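Local structure of possible galactose mutarotase (Streptomyces platensis subsp. rosaceus, 4RNL) at residues 242-247 and 310-315; 249-254 and 275-280. The protein is of unproven function but possibly interconverts the alpha and beta anomers of galactose or a related sugar. All coordinates share one frame; numbering follows the deposited sequence.

Overall arrangement
The two contacts lie about 10 Å apart, centre to centre, and both reach one antiparallel sheet in which strand 278-282 runs between 242-246 and 305-310. Contact 1 is buried: side chains from strand 242-246 meet those from the end of strand 305-310 and the loop that follows, through an amide pair and an aromatic ring. Contact 2 sits partly at the surface, where the loop 249-254 lies along the backbone entering strand 278-282, and its chemistry is mostly that of main chain, glycine and proline. In sequence it is nested inside the loop that contact 1 closes. Hydrogen bonds join H311 ND1 to E276 OE1 and, between strand backbones, F245 N to L279 O.

Contact 1: 242-247 and 310-315; sequences DHNFAL and QHFPDS
The amide nitrogen of Q310 serves two acceptors, N244 and Q280. Its bond from NE2 to N244 OD1 is 3.0 Å long and nearly straight (165°); the acceptor lies in the amide plane of Q310, whereas the donor is tilted from the carbonyl plane of N244. Q310 spans the distance because its chain is extended beyond CG. N244 in turn has CG anti to its own N (chi1 173°), which carries the amide across to the loop. Its ND2 donates to T208 OG1 on the neighbouring strand 206-208 and lies 3.3 Å from F312 CD1, the amide and ring planes 59° apart. P313 packs its CD 3.5 Å from N244 CB, a rigid apolar surface beside the aliphatic start of the asparagine. Farther along the strand, A246 is small enough to let F312 CZ approach its CB to 3.8 Å. A leucine in place of N244 would probably leave Q310 NE2 with just Q280 of its two acceptors, and T208 OG1 without the amide. A type II turn from F312 to S315 reverses the loop, and S315 OG donates to F312 O. The whole is a strand-to-loop junction on the antiparallel beta sheet of a galactose mutarotase-like fold.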
ATOM      1  N   ASP A 242       3.059  -5.592 -12.800  1.00 11.40           N
ATOM      2  CA  ASP A 242       3.812  -4.844 -11.807  1.00 10.34           C
ATOM      3  C   ASP A 242       3.987  -3.472 -12.429  1.00 10.57           C
ATOM      4  O   ASP A 242       5.090  -3.087 -12.824  1.00 14.33           O
ATOM      5  CB  ASP A 242       5.163  -5.503 -11.535  1.00 11.70           C
ATOM      6  CG  ASP A 242       5.913  -4.845 -10.391  1.00 19.45           C
ATOM      7  OD1 ASP A 242       5.329  -3.960  -9.717  1.00 14.49           O
ATOM      8  OD2 ASP A 242       7.088  -5.219 -10.160  1.00 21.76           O
ATOM      9  N   HIS A 243       2.868  -2.761 -12.553  1.00  8.01           N
ATOM     10  CA  HIS A 243       2.789  -1.565 -13.387  1.00  8.11           C
ATOM     11  C   HIS A 243       1.972  -0.476 -12.728  1.00 10.08           C
ATOM     12  O   HIS A 243       0.992  -0.756 -12.034  1.00 11.99           O
ATOM     13  CB  HIS A 243       2.146  -1.913 -14.727  1.00  9.47           C
ATOM     14  CG  HIS A 243       2.980  -2.829 -15.566  1.00 12.94           C
ATOM     15  ND1 HIS A 243       3.012  -4.192 -15.364  1.00 12.75           N
ATOM     16  CD2 HIS A 243       3.831  -2.575 -16.585  1.00 17.08           C
ATOM     17  CE1 HIS A 243       3.833  -4.744 -16.241  1.00 12.47           C
ATOM     18  NE2 HIS A 243       4.340  -3.784 -16.998  1.00 14.36           N
ATOM     19  N   ASN A 244       2.391   0.768 -12.950  1.00 10.01           N
ATOM     20  CA  ASN A 244       1.659   1.935 -12.493  1.00 10.17           C
ATOM     21  C   ASN A 244       0.651   2.375 -13.545  1.00 11.94           C
ATOM     22  O   ASN A 244       0.982   2.479 -14.732  1.00 12.30           O
ATOM     23  CB  ASN A 244       2.640   3.089 -12.217  1.00 12.25           C
ATOM     24  CG  ASN A 244       1.932   4.400 -11.901  1.00 13.59           C
ATOM     25  OD1 ASN A 244       1.457   4.608 -10.780  1.00 11.26           O
ATOM     26  ND2 ASN A 244       1.879   5.300 -12.884  1.00  9.67           N
ATOM     27  N   PHE A 245      -0.575   2.639 -13.103  1.00  9.47           N
ATOM     28  CA  PHE A 245      -1.604   3.226 -13.955  1.00 14.34           C
ATOM     29  C   PHE A 245      -1.762   4.716 -13.642  1.00 12.26           C
ATOM     30  O   PHE A 245      -1.754   5.118 -12.483  1.00 12.25           O
ATOM     31  CB  PHE A 245      -2.932   2.475 -13.757  1.00 10.44           C
ATOM     32  CG  PHE A 245      -2.898   1.068 -14.279  1.00 11.24           C
ATOM     33  CD1 PHE A 245      -2.319   0.048 -13.530  1.00 12.80           C
ATOM     34  CD2 PHE A 245      -3.385   0.776 -15.547  1.00 15.02           C
ATOM     35  CE1 PHE A 245      -2.250  -1.245 -14.018  1.00 14.29           C
ATOM     36  CE2 PHE A 245      -3.324  -0.519 -16.043  1.00 12.11           C
ATOM     37  CZ  PHE A 245      -2.753  -1.526 -15.290  1.00 13.85           C
ATOM     38  N   ALA A 246      -1.887   5.534 -14.686  1.00  9.53           N
ATOM     39  CA  ALA A 246      -2.160   6.957 -14.522  1.00 13.25           C
ATOM     40  C   ALA A 246      -3.670   7.136 -14.392  1.00 14.63           C
ATOM     41  O   ALA A 246      -4.410   7.060 -15.376  1.00 13.98           O
ATOM     42  CB  ALA A 246      -1.618   7.742 -15.727  1.00 10.80           C
ATOM     43  N   LEU A 247      -4.132   7.358 -13.171  1.00 11.62           N
ATOM     44  CA  LEU A 247      -5.559   7.460 -12.912  1.00 11.31           C
ATOM     45  C   LEU A 247      -6.149   8.688 -13.575  1.00 12.92           C
ATOM     46  O   LEU A 247      -5.555   9.770 -13.536  1.00 14.11           O
ATOM     47  CB  LEU A 247      -5.799   7.515 -11.398  1.00  9.72           C
ATOM     48  CG  LEU A 247      -5.219   6.301 -10.677  1.00  8.97           C
ATOM     49  CD1 LEU A 247      -5.405   6.428  -9.166  1.00  9.13           C
ATOM     50  CD2 LEU A 247      -5.888   5.035 -11.193  1.00 14.45           C
ATOM     51  N   GLN A 310      -0.538   5.848  -5.260  1.00  8.88           N
ATOM     52  CA  GLN A 310       0.796   6.422  -5.171  1.00  8.47           C
ATOM     53  C   GLN A 310       1.008   7.508  -6.212  1.00 10.39           C
ATOM     54  O   GLN A 310       0.194   7.680  -7.125  1.00 11.71           O
ATOM     55  CB  GLN A 310       1.809   5.301  -5.421  1.00 10.87           C
ATOM     56  CG  GLN A 310       1.650   4.702  -6.824  1.00 13.44           C
ATOM     57  CD  GLN A 310       2.748   3.736  -7.182  1.00 16.98           C
ATOM     58  OE1 GLN A 310       3.486   3.274  -6.312  1.00 17.73           O
ATOM     59  NE2 GLN A 310       2.875   3.427  -8.477  1.00 17.26           N
ATOM     60  N   HIS A 311       2.096   8.258  -6.069  1.00 10.03           N
ATOM     61  CA  HIS A 311       2.621   9.023  -7.197  1.00 11.64           C
ATOM     62  C   HIS A 311       3.470   8.075  -8.057  1.00 11.94           C
ATOM     63  O   HIS A 311       3.821   6.979  -7.614  1.00 12.73           O
ATOM     64  CB  HIS A 311       3.424  10.235  -6.712  1.00 10.42           C
ATOM     65  CG  HIS A 311       2.574  11.429  -6.388  1.00 13.05           C
ATOM     66  ND1 HIS A 311       1.467  11.354  -5.568  1.00 14.75           N
ATOM     67  CD2 HIS A 311       2.675  12.723  -6.768  1.00 12.52           C
ATOM     68  CE1 HIS A 311       0.918  12.551  -5.464  1.00 17.62           C
ATOM     69  NE2 HIS A 311       1.631  13.401  -6.183  1.00 15.77           N
ATOM     70  N   PHE A 312       3.779   8.484  -9.285  1.00 12.13           N
ATOM     71  CA  PHE A 312       4.378   7.583 -10.276  1.00 10.50           C
ATOM     72  C   PHE A 312       5.802   7.157  -9.905  1.00 11.93           C
ATOM     73  O   PHE A 312       6.540   7.926  -9.278  1.00 12.97           O
ATOM     74  CB  PHE A 312       4.436   8.263 -11.656  1.00 10.08           C
ATOM     75  CG  PHE A 312       3.099   8.686 -12.215  1.00 13.31           C
ATOM     76  CD1 PHE A 312       1.899   8.318 -11.612  1.00 11.47           C
ATOM     77  CD2 PHE A 312       3.054   9.453 -13.372  1.00 12.14           C
ATOM     78  CE1 PHE A 312       0.680   8.723 -12.158  1.00 13.62           C
ATOM     79  CE2 PHE A 312       1.849   9.858 -13.921  1.00 13.59           C
ATOM     80  CZ  PHE A 312       0.658   9.491 -13.309  1.00 13.02           C
ATOM     81  N   PRO A 313       6.204   5.932 -10.302  1.00 12.04           N
ATOM     82  CA  PRO A 313       7.587   5.471 -10.105  1.00 14.09           C
ATOM     83  C   PRO A 313       8.592   6.458 -10.678  1.00 12.60           C
ATOM     84  O   PRO A 313       8.339   7.039 -11.738  1.00 13.86           O
ATOM     85  CB  PRO A 313       7.640   4.165 -10.909  1.00 14.39           C
ATOM     86  CG  PRO A 313       6.225   3.658 -10.871  1.00 15.49           C
ATOM     87  CD  PRO A 313       5.357   4.892 -10.919  1.00 12.27           C
ATOM     88  N   ASP A 314       9.706   6.643  -9.970  1.00 12.14           N
ATOM     89  CA  ASP A 314      10.833   7.455 -10.429  1.00 13.93           C
ATOM     90  C   ASP A 314      10.508   8.943 -10.571  1.00 12.44           C
ATOM     91  O   ASP A 314      11.190   9.662 -11.298  1.00 15.62           O
ATOM     92  CB  ASP A 314      11.422   6.913 -11.742  1.00 15.66           C
ATOM     93  CG  ASP A 314      12.852   7.378 -11.970  1.00 19.35           C
ATOM     94  OD1 ASP A 314      13.575   7.553 -10.962  1.00 16.46           O
ATOM     95  OD2 ASP A 314      13.257   7.584 -13.140  1.00 22.03           O
ATOM     96  N   SER A 315       9.474   9.411  -9.877  1.00 12.53           N
ATOM     97  CA  SER A 315       9.112  10.836  -9.964  1.00 14.15           C
ATOM     98  C   SER A 315      10.227  11.822  -9.596  1.00 11.96           C
ATOM     99  O   SER A 315      10.329  12.890 -10.222  1.00 14.83           O
ATOM    100  CB  SER A 315       7.836  11.134  -9.161  1.00 14.53           C
ATOM    101  OG  SER A 315       6.724  10.427  -9.704  1.00 14.98           O
TER

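Contact 2: 249-254 and 275-280; sequences GGVREA and TEPGLQ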
ATOM      1  N   GLY A 249      -7.917  12.002 -14.119  1.00 12.53           N
ATOM      2  CA  GLY A 249      -8.139  13.115 -13.212  1.00 18.55           C
ATOM      3  C   GLY A 249      -6.910  13.488 -12.406  1.00 16.52           C
ATOM      4  O   GLY A 249      -6.877  14.553 -11.788  1.00 17.32           O
ATOM      5  N   GLY A 250      -5.901  12.618 -12.401  1.00 15.23           N
ATOM      6  CA  GLY A 250      -4.653  12.914 -11.711  1.00 13.49           C
ATOM      7  C   GLY A 250      -4.781  13.096 -10.207  1.00 14.76           C
ATOM      8  O   GLY A 250      -5.521  12.365  -9.556  1.00 12.67           O
ATOM      9  N   VAL A 251      -4.051  14.063  -9.653  1.00 14.60           N
ATOM     10  CA  VAL A 251      -4.120  14.339  -8.220  1.00 15.08           C
ATOM     11  C   VAL A 251      -5.440  15.036  -7.915  1.00 17.78           C
ATOM     12  O   VAL A 251      -5.827  15.976  -8.619  1.00 16.05           O
ATOM     13  CB  VAL A 251      -2.943  15.237  -7.767  1.00 22.25           C
ATOM     14  CG1 VAL A 251      -3.004  15.492  -6.264  1.00 24.84           C
ATOM     15  CG2 VAL A 251      -1.622  14.596  -8.140  1.00 16.52           C
ATOM     16  N   ARG A 252      -6.130  14.574  -6.873  0.64 12.57           N
ATOM     17  CA  ARG A 252      -7.413  15.153  -6.489  0.64 15.18           C
ATOM     18  C   ARG A 252      -7.390  15.561  -5.028  0.64 15.84           C
ATOM     19  O   ARG A 252      -6.743  14.912  -4.210  0.64 14.77           O
ATOM     20  CB  ARG A 252      -8.548  14.150  -6.717  0.64 15.48           C
ATOM     21  CG  ARG A 252      -8.629  13.613  -8.136  0.64 21.83           C
ATOM     22  CD  ARG A 252      -8.817  14.715  -9.156  0.64 27.10           C
ATOM     23  NE  ARG A 252     -10.220  15.071  -9.325  0.64 33.46           N
ATOM     24  CZ  ARG A 252     -10.693  15.753 -10.365  0.64 39.70           C
ATOM     25  NH1 ARG A 252     -11.987  16.038 -10.444  0.64 40.92           N
ATOM     26  NH2 ARG A 252      -9.873  16.148 -11.330  0.64 38.65           N
ATOM     27  N   GLU A 253      -8.103  16.629  -4.692  1.00 13.31           N
ATOM     28  CA  GLU A 253      -8.140  17.091  -3.305  1.00 16.21           C
ATOM     29  C   GLU A 253      -9.006  16.220  -2.390  1.00 18.17           C
ATOM     30  O   GLU A 253      -8.790  16.178  -1.175  1.00 17.31           O
ATOM     31  CB  GLU A 253      -8.587  18.545  -3.234  1.00 20.37           C
ATOM     32  CG  GLU A 253      -7.573  19.526  -3.785  1.00 28.39           C
ATOM     33  CD  GLU A 253      -8.039  20.954  -3.643  1.00 41.20           C
ATOM     34  OE1 GLU A 253      -8.452  21.328  -2.524  1.00 37.33           O
ATOM     35  OE2 GLU A 253      -8.016  21.697  -4.650  1.00 46.41           O
ATOM     36  N   ALA A 254      -9.984  15.536  -2.976  1.00 16.33           N
ATOM     37  CA  ALA A 254     -10.845  14.624  -2.228  1.00 18.46           C
ATOM     38  C   ALA A 254     -10.819  13.284  -2.939  1.00 15.73           C
ATOM     39  O   ALA A 254     -10.684  13.240  -4.165  1.00 16.56           O
ATOM     40  CB  ALA A 254     -12.267  15.167  -2.169  1.00 22.41           C
ATOM     41  N   THR A 275      -6.990   9.993  -3.338  1.00 10.31           N
ATOM     42  CA  THR A 275      -6.596  11.316  -3.805  1.00 11.48           C
ATOM     43  C   THR A 275      -5.424  11.213  -4.787  1.00 14.63           C
ATOM     44  O   THR A 275      -5.108  12.165  -5.503  1.00 11.77           O
ATOM     45  CB  THR A 275      -6.131  12.167  -2.622  1.00  9.97           C
ATOM     46  OG1 THR A 275      -5.152  11.428  -1.883  1.00  9.77           O
ATOM     47  CG2 THR A 275      -7.310  12.498  -1.702  1.00 13.01           C
ATOM     48  N   GLU A 276      -4.771  10.055  -4.803  1.00  9.51           N
ATOM     49  CA  GLU A 276      -3.534   9.867  -5.577  1.00 10.05           C
ATOM     50  C   GLU A 276      -3.747   9.847  -7.089  1.00 10.43           C
ATOM     51  O   GLU A 276      -4.828   9.487  -7.566  1.00 11.07           O
ATOM     52  CB  GLU A 276      -2.863   8.553  -5.147  1.00 10.23           C
ATOM     53  CG  GLU A 276      -2.309   8.583  -3.728  1.00 13.13           C
ATOM     54  CD  GLU A 276      -1.054   9.436  -3.608  1.00 19.66           C
ATOM     55  OE1 GLU A 276      -0.288   9.526  -4.590  1.00 19.47           O
ATOM     56  OE2 GLU A 276      -0.827  10.025  -2.528  1.00 23.32           O
ATOM     57  N   PRO A 277      -2.699  10.196  -7.854  1.00  9.69           N
ATOM     58  CA  PRO A 277      -2.785  10.183  -9.318  1.00 10.97           C
ATOM     59  C   PRO A 277      -2.425   8.832  -9.940  1.00 14.77           C
ATOM     60  O   PRO A 277      -2.629   8.612 -11.144  1.00 12.79           O
ATOM     61  CB  PRO A 277      -1.722  11.205  -9.717  1.00 10.64           C
ATOM     62  CG  PRO A 277      -0.648  11.030  -8.647  1.00  9.48           C
ATOM     63  CD  PRO A 277      -1.427  10.782  -7.379  1.00 11.35           C
ATOM     64  N   GLY A 278      -1.862   7.940  -9.142  1.00 10.36           N
ATOM     65  CA  GLY A 278      -1.378   6.687  -9.686  1.00  8.76           C
ATOM     66  C   GLY A 278      -1.783   5.481  -8.863  1.00  8.48           C
ATOM     67  O   GLY A 278      -2.162   5.585  -7.692  1.00 10.21           O
ATOM     68  N   LEU A 279      -1.702   4.317  -9.494  1.00  9.22           N
ATOM     69  CA  LEU A 279      -1.989   3.071  -8.807  1.00  8.26           C
ATOM     70  C   LEU A 279      -1.043   2.011  -9.332  1.00 12.14           C
ATOM     71  O   LEU A 279      -0.996   1.762 -10.532  1.00 10.75           O
ATOM     72  CB  LEU A 279      -3.452   2.669  -9.034  1.00 10.98           C
ATOM     73  CG  LEU A 279      -3.980   1.375  -8.403  1.00 13.62           C
ATOM     74  CD1 LEU A 279      -5.473   1.499  -8.133  1.00 17.43           C
ATOM     75  CD2 LEU A 279      -3.768   0.201  -9.336  1.00 18.50           C
ATOM     76  N   GLN A 280      -0.296   1.381  -8.434  1.00 13.01           N
ATOM     77  CA  GLN A 280       0.540   0.254  -8.820  1.00 11.47           C
ATOM     78  C   GLN A 280      -0.287  -1.016  -8.678  1.00 11.79           C
ATOM     79  O   GLN A 280      -0.831  -1.285  -7.615  1.00 12.52           O
ATOM     80  CB  GLN A 280       1.769   0.160  -7.909  1.00 12.01           C
ATOM     81  CG  GLN A 280       2.846  -0.803  -8.404  1.00 11.99           C
ATOM     82  CD  GLN A 280       3.701  -0.201  -9.496  1.00 14.15           C
ATOM     83  OE1 GLN A 280       3.645   1.010  -9.748  1.00 11.53           O
ATOM     84  NE2 GLN A 280       4.490  -1.040 -10.165  1.00 14.27           N
TER
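R252 and T275 join two connections of the antiparallel beta architecture of the mutarotase-like fold: 249-254 links strands 242-246 and 256-262, and T275 to P277 leads from strand 268-274 into 278-282. A single backbone hydrogen bond ties them, R252 N to T275 O, 3.0 Å long and almost linear at 172°. Close by, G250 O receives a CH···O contact from P277 CA at 3.5 Å, and R256 adds a weak hydrogen bond to the same oxygen. Glycine suits position 250, whose oxygen makes this contact, since its positive phi (63°) is costly for a residue with a side chain.

Apolar packing is provided by V251 and P277, which lie side by side and point the same way. V251 CG2 rests 3.7 Å from P277 CG, and the ring's CB fits against the peptide joining G250 to V251. The exposed valine thus lays a methyl against the buried proline ring, closing the contact on its solvent side with hydrocarbon.

T275 divides its two branches between different neighbours. Its hydroxyl is hydrogen-bonded to the backbone N of E335, on strand 332-342, while its methyl faces the loop. With OG1 between the backbone N and the carbonyl carbon (chi1 51°), CG2 is left anti to the carbonyl carbon, 3.5 Å from R252 O and 3.8 Å from A254 C.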